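Local atomic coordinates of 4'-phospho-dehydrooxetanocin synthase (Bacillus megaterium, PDB entry 5UL3), a protein that catalyses the oxidative ring contraction of dAMP to an oxetane aldehyde in oxetanocin A biosynthesis, using a [4Fe-4S] cluster, S-adenosylmethionine and cobalamin. Residues 440-443 with 444-448; 548-551 with 552-555; 616-620 with 621-625; 718-721 with 722-726. All coordinates share one frame; numbering follows the deposited sequence. Where two conformers were deposited one is given.

Contact 1 (440-443 with 444-448); sequences NQQL and KRYGK
Gln442 lays its aliphatic stem over the ring of Tyr446, one helical turn further on, in a CH-pi contact: CG of Gln442 sits 3.8 Å from the Tyr446 ring centroid. The two side chains run side by side in the same direction, with the amide turned only 22° from the ring plane. The fit follows from Gln442 CG standing anti to the backbone N (chi1 -170°) with the chain extended beyond it. Although NE2 of Gln442 comes within 3.0 Å of Tyr446 OH, the angle is too poor for a hydrogen bond. NE2 instead binds Met475 O and Asp477 OD1, OE1 binds Ser437 and Asn489, and the tyrosine hydroxyl is held by Ile474 O. Arg445 folds back at chi3 until one face of its guanidinium lies against Gln442, with NH2 of Arg445 3.6 Å from CB of Gln442; NH2 forms a salt bridge with Asp477 and a hydrogen bond to Asn485.

Main-chain acceptors are used in order. Gln441 O accepts from Arg445 N at 3.0 Å, and Gln442 O from Tyr446 N at 2.8 Å. Leu443 O then receives Lys448 N at 3.0 Å, nearly straight at 170°, and Gly447 N, at positive phi, donates to Lys444 O, completing a Schellman motif. Leu443 CD2 packs on the Lys448 stem, whose side chain comes within about 4 Å of the iron-sulfur cluster, nearest atoms. Short helix 440-445 follows strand 432-436 of the partial barrel, and Tyr446 and Lys448 rest on Glu436 of that strand.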
loop_
_atom_site.group_PDB
_atom_site.type_symbol
_atom_site.label_atom_id
_atom_site.label_comp_id
_atom_site.label_asym_id
_atom_site.label_seq_id
_atom_site.Cartn_x
_atom_site.Cartn_y
_atom_site.Cartn_z
ATOM N N ASN A 440 -10.239 -11.466 -23.231
ATOM C CA ASN A 440 -11.528 -11.581 -22.547
ATOM C C ASN A 440 -11.635 -12.887 -21.759
ATOM O O ASN A 440 -12.170 -12.900 -20.642
ATOM C CB ASN A 440 -12.669 -11.426 -23.551
ATOM C CG ASN A 440 -12.839 -9.983 -23.986
ATOM O OD1 ASN A 440 -12.558 -9.066 -23.214
ATOM N ND2 ASN A 440 -13.279 -9.772 -25.224
ATOM N N GLN A 441 -11.119 -13.988 -22.310
ATOM C CA GLN A 441 -11.093 -15.248 -21.566
ATOM C C GLN A 441 -10.269 -15.117 -20.290
ATOM O O GLN A 441 -10.695 -15.548 -19.214
ATOM C CB GLN A 441 -10.518 -16.368 -22.434
ATOM C CG GLN A 441 -11.412 -16.807 -23.566
ATOM C CD GLN A 441 -10.749 -17.859 -24.442
ATOM O OE1 GLN A 441 -9.602 -18.251 -24.212
ATOM N NE2 GLN A 441 -11.474 -18.318 -25.459
ATOM N N GLN A 442 -9.075 -14.527 -20.393
ATOM C CA GLN A 442 -8.220 -14.400 -19.212
ATOM C C GLN A 442 -8.834 -13.461 -18.187
ATOM O O GLN A 442 -8.787 -13.742 -16.983
ATOM C CB GLN A 442 -6.821 -13.924 -19.616
ATOM C CG GLN A 442 -5.781 -13.978 -18.487
ATOM C CD GLN A 442 -4.432 -13.457 -18.953
ATOM O OE1 GLN A 442 -4.369 -12.436 -19.624
ATOM N NE2 GLN A 442 -3.365 -14.177 -18.641
ATOM N N LEU A 443 -9.451 -12.365 -18.640
ATOM C CA LEU A 443 -10.156 -11.485 -17.712
ATOM C C LEU A 443 -11.213 -12.248 -16.923
ATOM O O LEU A 443 -11.422 -11.997 -15.730
ATOM C CB LEU A 443 -10.793 -10.320 -18.470
ATOM C CG LEU A 443 -9.789 -9.232 -18.875
ATOM C CD1 LEU A 443 -10.413 -8.311 -19.908
ATOM C CD2 LEU A 443 -9.338 -8.428 -17.637
ATOM N N LYS A 444 -11.893 -13.195 -17.573
ATOM C CA LYS A 444 -12.892 -13.972 -16.858
ATOM C C LYS A 444 -12.241 -14.939 -15.865
ATOM O O LYS A 444 -12.758 -15.122 -14.753
ATOM C CB LYS A 444 -13.783 -14.712 -17.869
ATOM C CG LYS A 444 -15.013 -15.336 -17.254
ATOM C CD LYS A 444 -15.869 -15.971 -18.342
ATOM C CE LYS A 444 -16.526 -17.256 -17.865
ATOM N NZ LYS A 444 -16.989 -18.075 -19.022
ATOM N N ARG A 445 -11.131 -15.586 -16.251
ATOM C CA ARG A 445 -10.402 -16.430 -15.304
ATOM C C ARG A 445 -9.909 -15.608 -14.119
ATOM O O ARG A 445 -9.811 -16.125 -13.002
ATOM C CB ARG A 445 -9.191 -17.088 -15.961
ATOM C CG ARG A 445 -9.488 -18.192 -16.973
ATOM C CD ARG A 445 -8.255 -19.066 -17.139
ATOM N NE ARG A 445 -7.088 -18.374 -17.710
ATOM C CZ ARG A 445 -6.970 -18.017 -18.986
ATOM N NH1 ARG A 445 -7.951 -18.261 -19.860
ATOM N NH2 ARG A 445 -5.865 -17.417 -19.397
ATOM N N TYR A 446 -9.598 -14.337 -14.355
ATOM C CA TYR A 446 -9.174 -13.408 -13.308
ATOM C C TYR A 446 -10.345 -12.847 -12.505
ATOM O O TYR A 446 -10.118 -12.135 -11.518
ATOM C CB TYR A 446 -8.368 -12.262 -13.942
ATOM C CG TYR A 446 -6.980 -12.641 -14.424
ATOM C CD1 TYR A 446 -6.466 -13.925 -14.238
ATOM C CD2 TYR A 446 -6.166 -11.697 -15.041
ATOM C CE1 TYR A 446 -5.193 -14.254 -14.671
ATOM C CE2 TYR A 446 -4.905 -12.018 -15.494
ATOM C CZ TYR A 446 -4.408 -13.287 -15.294
ATOM O OH TYR A 446 -3.139 -13.580 -15.724
ATOM N N GLY A 447 -11.583 -13.163 -12.884
ATOM C CA GLY A 447 -12.744 -12.638 -12.192
ATOM C C GLY A 447 -12.867 -11.131 -12.232
ATOM O O GLY A 447 -13.500 -10.550 -11.340
ATOM N N LYS A 448 -12.309 -10.486 -13.263
ATOM C CA LYS A 448 -12.259 -9.026 -13.314
ATOM C C LYS A 448 -13.588 -8.400 -13.712
ATOM O O LYS A 448 -13.836 -7.236 -13.376
ATOM C CB LYS A 448 -11.169 -8.555 -14.292
ATOM C CG LYS A 448 -9.732 -8.885 -13.897
ATOM C CD LYS A 448 -9.328 -8.237 -12.568
ATOM C CE LYS A 448 -9.512 -6.730 -12.579
ATOM N NZ LYS A 448 -8.848 -6.107 -11.392
#

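Contact 2 (548-551 with 552-555)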
loop_
_atom_site.group_PDB
_atom_site.type_symbol
_atom_site.label_atom_id
_atom_site.label_comp_id
_atom_site.label_asym_id
_atom_site.label_seq_id
_atom_site.Cartn_x
_atom_site.Cartn_y
_atom_site.Cartn_z
ATOM N N MET A 548 -2.461 -17.484 -0.992
ATOM C CA MET A 548 -3.355 -18.303 -0.188
ATOM C C MET A 548 -4.751 -17.690 -0.168
ATOM O O MET A 548 -4.925 -16.476 -0.323
ATOM C CB MET A 548 -2.822 -18.435 1.249
ATOM C CG MET A 548 -1.439 -19.068 1.361
ATOM S SD MET A 548 -0.783 -18.997 3.056
ATOM C CE MET A 548 -2.063 -19.889 3.940
ATOM N N ASN A 549 -5.754 -18.550 0.003
ATOM C CA ASN A 549 -7.142 -18.147 0.221
ATOM C C ASN A 549 -7.768 -17.465 -0.989
ATOM O O ASN A 549 -8.726 -16.698 -0.839
ATOM C CB ASN A 549 -7.274 -17.235 1.449
ATOM C CG ASN A 549 -6.905 -17.943 2.732
ATOM O OD1 ASN A 549 -7.228 -19.117 2.918
ATOM N ND2 ASN A 549 -6.214 -17.241 3.618
ATOM N N THR A 550 -7.254 -17.735 -2.203
ATOM C CA THR A 550 -7.812 -17.133 -3.399
ATOM C C THR A 550 -8.719 -18.110 -4.137
ATOM O O THR A 550 -8.450 -19.314 -4.168
ATOM C CB THR A 550 -6.702 -16.709 -4.362
ATOM O OG1 THR A 550 -5.839 -17.830 -4.619
ATOM C CG2 THR A 550 -5.911 -15.531 -3.782
ATOM N N PRO A 551 -9.770 -17.589 -4.776
ATOM C CA PRO A 551 -10.515 -18.409 -5.741
ATOM C C PRO A 551 -9.625 -19.051 -6.782
ATOM O O PRO A 551 -9.876 -20.195 -7.183
ATOM C CB PRO A 551 -11.486 -17.394 -6.370
ATOM C CG PRO A 551 -11.709 -16.385 -5.308
ATOM C CD PRO A 551 -10.353 -16.246 -4.636
ATOM N N TYR A 552 -8.580 -18.351 -7.232
ATOM C CA TYR A 552 -7.711 -18.930 -8.254
ATOM C C TYR A 552 -6.977 -20.164 -7.735
ATOM O O TYR A 552 -6.803 -21.141 -8.475
ATOM C CB TYR A 552 -6.716 -17.888 -8.769
ATOM C CG TYR A 552 -6.105 -18.244 -10.119
ATOM C CD1 TYR A 552 -4.966 -19.039 -10.200
ATOM C CD2 TYR A 552 -6.668 -17.780 -11.306
ATOM C CE1 TYR A 552 -4.394 -19.371 -11.429
ATOM C CE2 TYR A 552 -6.112 -18.113 -12.540
ATOM C CZ TYR A 552 -4.977 -18.904 -12.590
ATOM O OH TYR A 552 -4.406 -19.252 -13.792
ATOM N N SER A 553 -6.528 -20.148 -6.475
ATOM C CA SER A 553 -5.882 -21.340 -5.931
ATOM C C SER A 553 -6.857 -22.510 -5.902
ATOM O O SER A 553 -6.486 -23.648 -6.218
ATOM C CB SER A 553 -5.316 -21.082 -4.529
ATOM O OG SER A 553 -6.335 -20.847 -3.563
ATOM N N ARG A 554 -8.118 -22.247 -5.573
ATOM C CA ARG A 554 -9.099 -23.329 -5.580
ATOM C C ARG A 554 -9.430 -23.786 -6.997
ATOM O O ARG A 554 -9.697 -24.976 -7.211
ATOM C CB ARG A 554 -10.354 -22.897 -4.827
ATOM C CG ARG A 554 -10.051 -22.517 -3.382
ATOM C CD ARG A 554 -11.301 -22.361 -2.533
ATOM N NE ARG A 554 -12.116 -21.216 -2.925
ATOM C CZ ARG A 554 -11.923 -19.971 -2.496
ATOM N NH1 ARG A 554 -10.923 -19.686 -1.663
ATOM N NH2 ARG A 554 -12.734 -19.003 -2.903
ATOM N N MET A 555 -9.405 -22.871 -7.974
ATOM C CA MET A 555 -9.542 -23.274 -9.374
ATOM C C MET A 555 -8.405 -24.194 -9.786
ATOM O O MET A 555 -8.614 -25.167 -10.523
ATOM C CB MET A 555 -9.576 -22.043 -10.282
ATOM C CG MET A 555 -10.790 -21.160 -10.085
ATOM S SD MET A 555 -10.552 -19.456 -10.669
ATOM C CE MET A 555 -10.093 -19.691 -12.382
#
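Thr550 and Ser553 each turn a hydroxyl onto the other's main chain, both hydroxyls standing between their own backbone N and carbonyl carbon, at chi1 53° and 67°. For Thr550 this torsion turns OG1 onto the first turn of the helix, where it accepts from Ser553 N at 3.0 Å; the same hydroxyl is also hydrogen-bonded to Leu547 O. For Ser553 it sends OG back to the threonine main chain, and OG of Ser553 donates to Thr550 O at 2.7 Å, in the carbonyl plane on a lone pair. Thr550 O is gripped a second time by Arg554 N, a longer bond of 3.3 Å.

Arg554, bent at chi3, brings its guanidinium back over the start of the helix. One face covers the peptide joining Thr550 to Pro551: Thr550 O lies 3.5 Å above the plane, offset toward the rim, and Pro551 CA lies over the same face. Arg554 NH2 also reaches the proline ring, 3.7 Å from Pro551 CG, with the two side chains crossing obliquely. Beyond them, Met555 N donates to Pro551 O at 2.8 Å, and Met555 CG, anti to the carbonyl carbon, lies 3.2 Å from that oxygen of Pro551. Tyr552 points the end of its side chain elsewhere, its hydroxyl bound to Asp477 and Leu479 N.

The whole is a helix N-cap, with Thr550 as the capping residue and proline in the first turn of helix 551-563. It stands beside the cofactor site: Thr550 touches Pro322, a cobalamin-binding residue.

Contact 3 (616-620 with 621-625)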
loop_
_atom_site.group_PDB
_atom_site.type_symbol
_atom_site.label_atom_id
_atom_site.label_comp_id
_atom_site.label_asym_id
_atom_site.label_seq_id
_atom_site.Cartn_x
_atom_site.Cartn_y
_atom_site.Cartn_z
ATOM N N LYS A 616 17.691 8.530 -11.558
ATOM C CA LYS A 616 17.107 9.286 -10.458
ATOM C C LYS A 616 17.898 10.549 -10.147
ATOM O O LYS A 616 17.325 11.529 -9.656
ATOM C CB LYS A 616 17.024 8.414 -9.208
ATOM C CG LYS A 616 16.069 7.247 -9.318
ATOM C CD LYS A 616 15.967 6.486 -7.995
ATOM C CE LYS A 616 15.139 5.214 -8.163
ATOM N NZ LYS A 616 15.019 4.441 -6.897
ATOM N N VAL A 617 19.208 10.551 -10.410
ATOM C CA VAL A 617 20.083 11.621 -9.951
ATOM C C VAL A 617 20.833 12.300 -11.094
ATOM O O VAL A 617 21.748 13.077 -10.847
ATOM C CB VAL A 617 21.069 11.111 -8.878
ATOM C CG1 VAL A 617 20.311 10.560 -7.671
ATOM C CG2 VAL A 617 21.983 10.050 -9.450
ATOM N N ALA A 618 20.443 12.054 -12.337
ATOM C CA ALA A 618 21.174 12.588 -13.474
ATOM C C ALA A 618 20.730 14.012 -13.813
ATOM O O ALA A 618 19.628 14.448 -13.471
ATOM C CB ALA A 618 20.989 11.683 -14.702
ATOM N N ASN A 619 21.601 14.728 -14.533
ATOM C CA ASN A 619 21.285 16.058 -15.038
ATOM C C ASN A 619 20.203 15.932 -16.110
ATOM O O ASN A 619 19.902 14.826 -16.570
ATOM C CB ASN A 619 22.565 16.761 -15.539
ATOM C CG ASN A 619 23.061 16.276 -16.923
ATOM O OD1 ASN A 619 22.290 16.036 -17.856
ATOM N ND2 ASN A 619 24.374 16.189 -17.058
ATOM N N PRO A 620 19.585 17.051 -16.522
ATOM C CA PRO A 620 18.418 16.943 -17.413
ATOM C C PRO A 620 18.706 16.223 -18.713
ATOM O O PRO A 620 17.887 15.428 -19.186
ATOM C CB PRO A 620 18.029 18.409 -17.646
ATOM C CG PRO A 620 18.449 19.096 -16.367
ATOM C CD PRO A 620 19.739 18.421 -15.980
ATOM N N ARG A 621 19.867 16.476 -19.306
ATOM C CA ARG A 621 20.180 15.878 -20.593
ATOM C C ARG A 621 20.511 14.392 -20.446
ATOM O O ARG A 621 20.079 13.574 -21.265
ATOM C CB ARG A 621 21.332 16.668 -21.232
ATOM C CG ARG A 621 21.712 16.242 -22.637
ATOM C CD ARG A 621 22.670 17.284 -23.254
ATOM N NE ARG A 621 23.207 16.881 -24.556
ATOM C CZ ARG A 621 22.573 17.025 -25.715
ATOM N NH1 ARG A 621 21.352 17.544 -25.754
ATOM N NH2 ARG A 621 23.162 16.648 -26.844
ATOM N N GLU A 622 21.281 14.025 -19.414
ATOM C CA GLU A 622 21.547 12.612 -19.153
ATOM C C GLU A 622 20.277 11.882 -18.728
ATOM O O GLU A 622 20.085 10.708 -19.074
ATOM C CB GLU A 622 22.626 12.460 -18.069
ATOM C CG GLU A 622 24.037 12.915 -18.513
ATOM C CD GLU A 622 25.142 12.423 -17.584
ATOM O OE1 GLU A 622 24.881 11.516 -16.766
ATOM O OE2 GLU A 622 26.288 12.930 -17.687
ATOM N N LYS A 623 19.399 12.566 -17.992
ATOM C CA LYS A 623 18.140 11.944 -17.586
ATOM C C LYS A 623 17.361 11.471 -18.796
ATOM O O LYS A 623 16.863 10.338 -18.829
ATOM C CB LYS A 623 17.307 12.928 -16.761
ATOM C CG LYS A 623 17.169 12.544 -15.311
ATOM C CD LYS A 623 15.932 13.183 -14.689
ATOM C CE LYS A 623 15.860 12.908 -13.200
ATOM N NZ LYS A 623 16.880 13.696 -12.442
ATOM N N LYS A 624 17.273 12.316 -19.825
ATOM C CA LYS A 624 16.531 11.927 -21.013
ATOM C C LYS A 624 17.236 10.802 -21.764
ATOM O O LYS A 624 16.578 9.913 -22.310
ATOM C CB LYS A 624 16.291 13.153 -21.893
ATOM C CG LYS A 624 15.447 14.204 -21.166
ATOM C CD LYS A 624 15.184 15.465 -21.987
ATOM C CE LYS A 624 14.162 16.395 -21.284
ATOM N NZ LYS A 624 14.663 17.187 -20.082
ATOM N N LYS A 625 18.571 10.804 -21.777
ATOM C CA LYS A 625 19.308 9.719 -22.423
ATOM C C LYS A 625 19.062 8.386 -21.709
ATOM O O LYS A 625 18.696 7.381 -22.341
ATOM C CB LYS A 625 20.804 10.077 -22.453
ATOM C CG LYS A 625 21.694 9.049 -23.137
ATOM C CD LYS A 625 21.288 8.814 -24.574
ATOM C CE LYS A 625 21.653 9.975 -25.472
ATOM N NZ LYS A 625 21.400 9.644 -26.900
HETATM O O HOH W 1 24.175 13.300 -14.632
#
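Asn619 swings its amide onto the start of the next helix, where OD1 accepts from Glu622 N at 2.7 Å and an almost straight 175°. The rotation responsible is chi1 77°, which sets CG between the backbone N and the carbonyl carbon and so turns the amide toward the first amides of the helix. Arg621 N also leans on OD1 of Asn619, at 2.9 Å, but its angle makes this bond weak.

Glu622 returns the contact with an extended chain. Its CG passes 3.6 Å from Asn619 ND2, and the two side chains cross at about a right angle, their amide and carboxylate planes steeply inclined. A water accepts a hydrogen bond from Asn619 N and gives a weak one to Glu622 OE1, while OE2 is held by Thr714. The CB of Ala618 packs against CB of Glu622, 3.8 Å away.

Lys623 has an unusual first torsion, -112°, away from the staggered positions. Its chain then runs back past Ala618 and bends at chi4, and NZ of Lys623 bonds Ala618 O at 3.0 Å, in the carbonyl plane on a lone pair. Lys623 N meanwhile binds Asn619 O at 2.7 Å, opening the helical bonding.

Asparagine at the N-cap followed by proline in the first turn is a classic helix start; here it launches helix 620-648 straight after helix 588-617, at a surface corner between two long helices.

Contact 4 (718-721 with 722-726); sequences DHRL and HNTLK
Leu721 and Leu725, one turn apart, bring their branches together, CG of Leu721 lying 4.0 Å from CD1 of Leu725. Their side chains cross at a slant on the buried side of helix 720-730. Leu721 has the most surface covered here: its CG is anti to the backbone N (chi1 -171°), whereas that of Leu725 is anti to the carbonyl carbon, and the differing rotations let the branches meet. Leu721 CD1 also runs past Thr724 OG1, 4.1 Å off, the two side chains at about a right angle. Both leucines lean on helix 683-709, Leu721 against Val704 and Leu708, Leu725 against Leu701, while Leu721 and Thr724 also touch Thr610 of helix 588-617.

His722 touches His719 through CB, 3.7 Å from His719 O. His719 is the N-cap residue, and its carbonyl receives Asn723 N at 2.9 Å. The backbone N-H groups of Leu721 and His722 are met by the carboxylate of Asp715.

Arg720 gives the polar counterpart. Its carbonyl O accepts from Thr724 N at 2.8 Å and from Thr724 OG1 at 3.0 Å, the two donors coming from opposite faces of the carbonyl plane. Its side chain folds back at chi2 and chi3, and NH2 of Arg720 forms a salt bridge, at 3.5 Å, with Asp718 OD2; Asp718 OD1 is hydrogen-bonded to Ser716 OG.

The chemistry thus divides by side: leucines meet the bundle, threonine satisfies its hydroxyl on the backbone, and the charged pair and histidines stay at the exposed start, where the negative charge of Asp715 would probably interact favourably with the helix dipole.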
loop_
_atom_site.group_PDB
_atom_site.type_symbol
_atom_site.label_atom_id
_atom_site.label_comp_id
_atom_site.label_asym_id
_atom_site.label_seq_id
_atom_site.Cartn_x
_atom_site.Cartn_y
_atom_site.Cartn_z
ATOM N N ASP A 718 31.404 4.190 -7.804
ATOM C CA ASP A 718 31.919 2.826 -7.765
ATOM C C ASP A 718 31.892 2.129 -9.129
ATOM O O ASP A 718 32.090 0.912 -9.189
ATOM C CB ASP A 718 31.146 1.990 -6.737
ATOM C CG ASP A 718 29.640 2.085 -6.908
ATOM O OD1 ASP A 718 29.183 2.734 -7.873
ATOM O OD2 ASP A 718 28.908 1.512 -6.071
ATOM N N HIS A 719 31.654 2.870 -10.215
ATOM C CA HIS A 719 31.705 2.328 -11.576
ATOM C C HIS A 719 30.701 1.197 -11.784
ATOM O O HIS A 719 30.992 0.204 -12.450
ATOM C CB HIS A 719 33.123 1.867 -11.917
ATOM C CG HIS A 719 34.141 2.937 -11.714
ATOM N ND1 HIS A 719 34.493 3.823 -12.708
ATOM C CD2 HIS A 719 34.839 3.304 -10.613
ATOM C CE1 HIS A 719 35.388 4.673 -12.238
ATOM N NE2 HIS A 719 35.615 4.379 -10.970
ATOM N N ARG A 720 29.495 1.371 -11.244
ATOM C CA ARG A 720 28.492 0.314 -11.308
ATOM C C ARG A 720 28.028 0.049 -12.740
ATOM O O ARG A 720 27.842 -1.115 -13.128
ATOM C CB ARG A 720 27.306 0.670 -10.410
ATOM C CG ARG A 720 26.238 -0.420 -10.316
ATOM C CD ARG A 720 26.696 -1.581 -9.449
ATOM N NE ARG A 720 26.919 -1.170 -8.064
ATOM C CZ ARG A 720 25.982 -1.179 -7.122
ATOM N NH1 ARG A 720 24.750 -1.579 -7.413
ATOM N NH2 ARG A 720 26.275 -0.788 -5.887
ATOM N N LEU A 721 27.821 1.099 -13.546
ATOM C CA LEU A 721 27.378 0.852 -14.915
ATOM C C LEU A 721 28.476 0.171 -15.726
ATOM O O LEU A 721 28.204 -0.774 -16.475
ATOM C CB LEU A 721 26.929 2.149 -15.594
ATOM C CG LEU A 721 26.257 1.948 -16.961
ATOM C CD1 LEU A 721 25.042 1.023 -16.871
ATOM C CD2 LEU A 721 25.831 3.278 -17.604
ATOM N N HIS A 722 29.720 0.628 -15.592
ATOM C CA HIS A 722 30.821 -0.072 -16.249
ATOM C C HIS A 722 30.853 -1.541 -15.840
ATOM O O HIS A 722 30.938 -2.436 -16.690
ATOM C CB HIS A 722 32.155 0.594 -15.918
ATOM C CG HIS A 722 33.338 -0.155 -16.455
ATOM N ND1 HIS A 722 34.114 -0.987 -15.671
ATOM C CD2 HIS A 722 33.859 -0.223 -17.703
ATOM C CE1 HIS A 722 35.070 -1.520 -16.410
ATOM N NE2 HIS A 722 34.938 -1.074 -17.647
ATOM N N ASN A 723 30.761 -1.809 -14.536
ATOM C CA ASN A 723 30.882 -3.185 -14.053
ATOM C C ASN A 723 29.718 -4.051 -14.523
ATOM O O ASN A 723 29.926 -5.184 -14.970
ATOM C CB ASN A 723 30.976 -3.216 -12.526
ATOM C CG ASN A 723 32.277 -2.620 -11.999
ATOM O OD1 ASN A 723 33.272 -2.533 -12.717
ATOM N ND2 ASN A 723 32.268 -2.214 -10.734
ATOM N N THR A 724 28.478 -3.554 -14.410
ATOM C CA THR A 724 27.351 -4.383 -14.837
ATOM C C THR A 724 27.315 -4.564 -16.353
ATOM O O THR A 724 26.933 -5.636 -16.832
ATOM C CB THR A 724 26.012 -3.819 -14.326
ATOM O OG1 THR A 724 25.791 -2.488 -14.826
ATOM C CG2 THR A 724 25.978 -3.819 -12.795
ATOM N N LEU A 725 27.717 -3.553 -17.129
ATOM C CA LEU A 725 27.799 -3.745 -18.577
ATOM C C LEU A 725 28.814 -4.832 -18.924
ATOM O O LEU A 725 28.527 -5.736 -19.720
ATOM C CB LEU A 725 28.169 -2.429 -19.272
ATOM C CG LEU A 725 27.101 -1.343 -19.465
ATOM C CD1 LEU A 725 27.784 -0.073 -20.015
ATOM C CD2 LEU A 725 26.030 -1.829 -20.412
ATOM N N LYS A 726 30.006 -4.762 -18.325
ATOM C CA LYS A 726 31.048 -5.746 -18.620
ATOM C C LYS A 726 30.560 -7.158 -18.330
ATOM O O LYS A 726 30.740 -8.071 -19.147
ATOM C CB LYS A 726 32.306 -5.438 -17.801
ATOM C CG LYS A 726 33.467 -6.385 -18.080
ATOM C CD LYS A 726 34.669 -6.013 -17.225
ATOM C CE LYS A 726 35.908 -6.789 -17.688
ATOM N NZ LYS A 726 37.125 -6.419 -16.915
#

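In the fold
All four contacts are local, each within one continuous stretch at the end or start of a helix, yet they differ with place. Contacts 1 and 2 lie close to the iron-sulfur and cobalamin sites and touch each other, Met555 and Tyr552 packing on Arg445 O; both also send a side chain to Asp477. Contact 1 ends a helix, whereas contacts 2, 3 and 4 start one. Contacts 3 and 4 lie 40 to 44 Å from the first two, centre to centre, and 18 Å from each other, without touching. Contact 3 is a surface contact and mostly polar; contacts 1, 2 and 4 are partly buried, contact 4 mixing buried leucines with exposed charge. Contact 3 includes the end of helix 588-617, and contact 4 packs side chains on it.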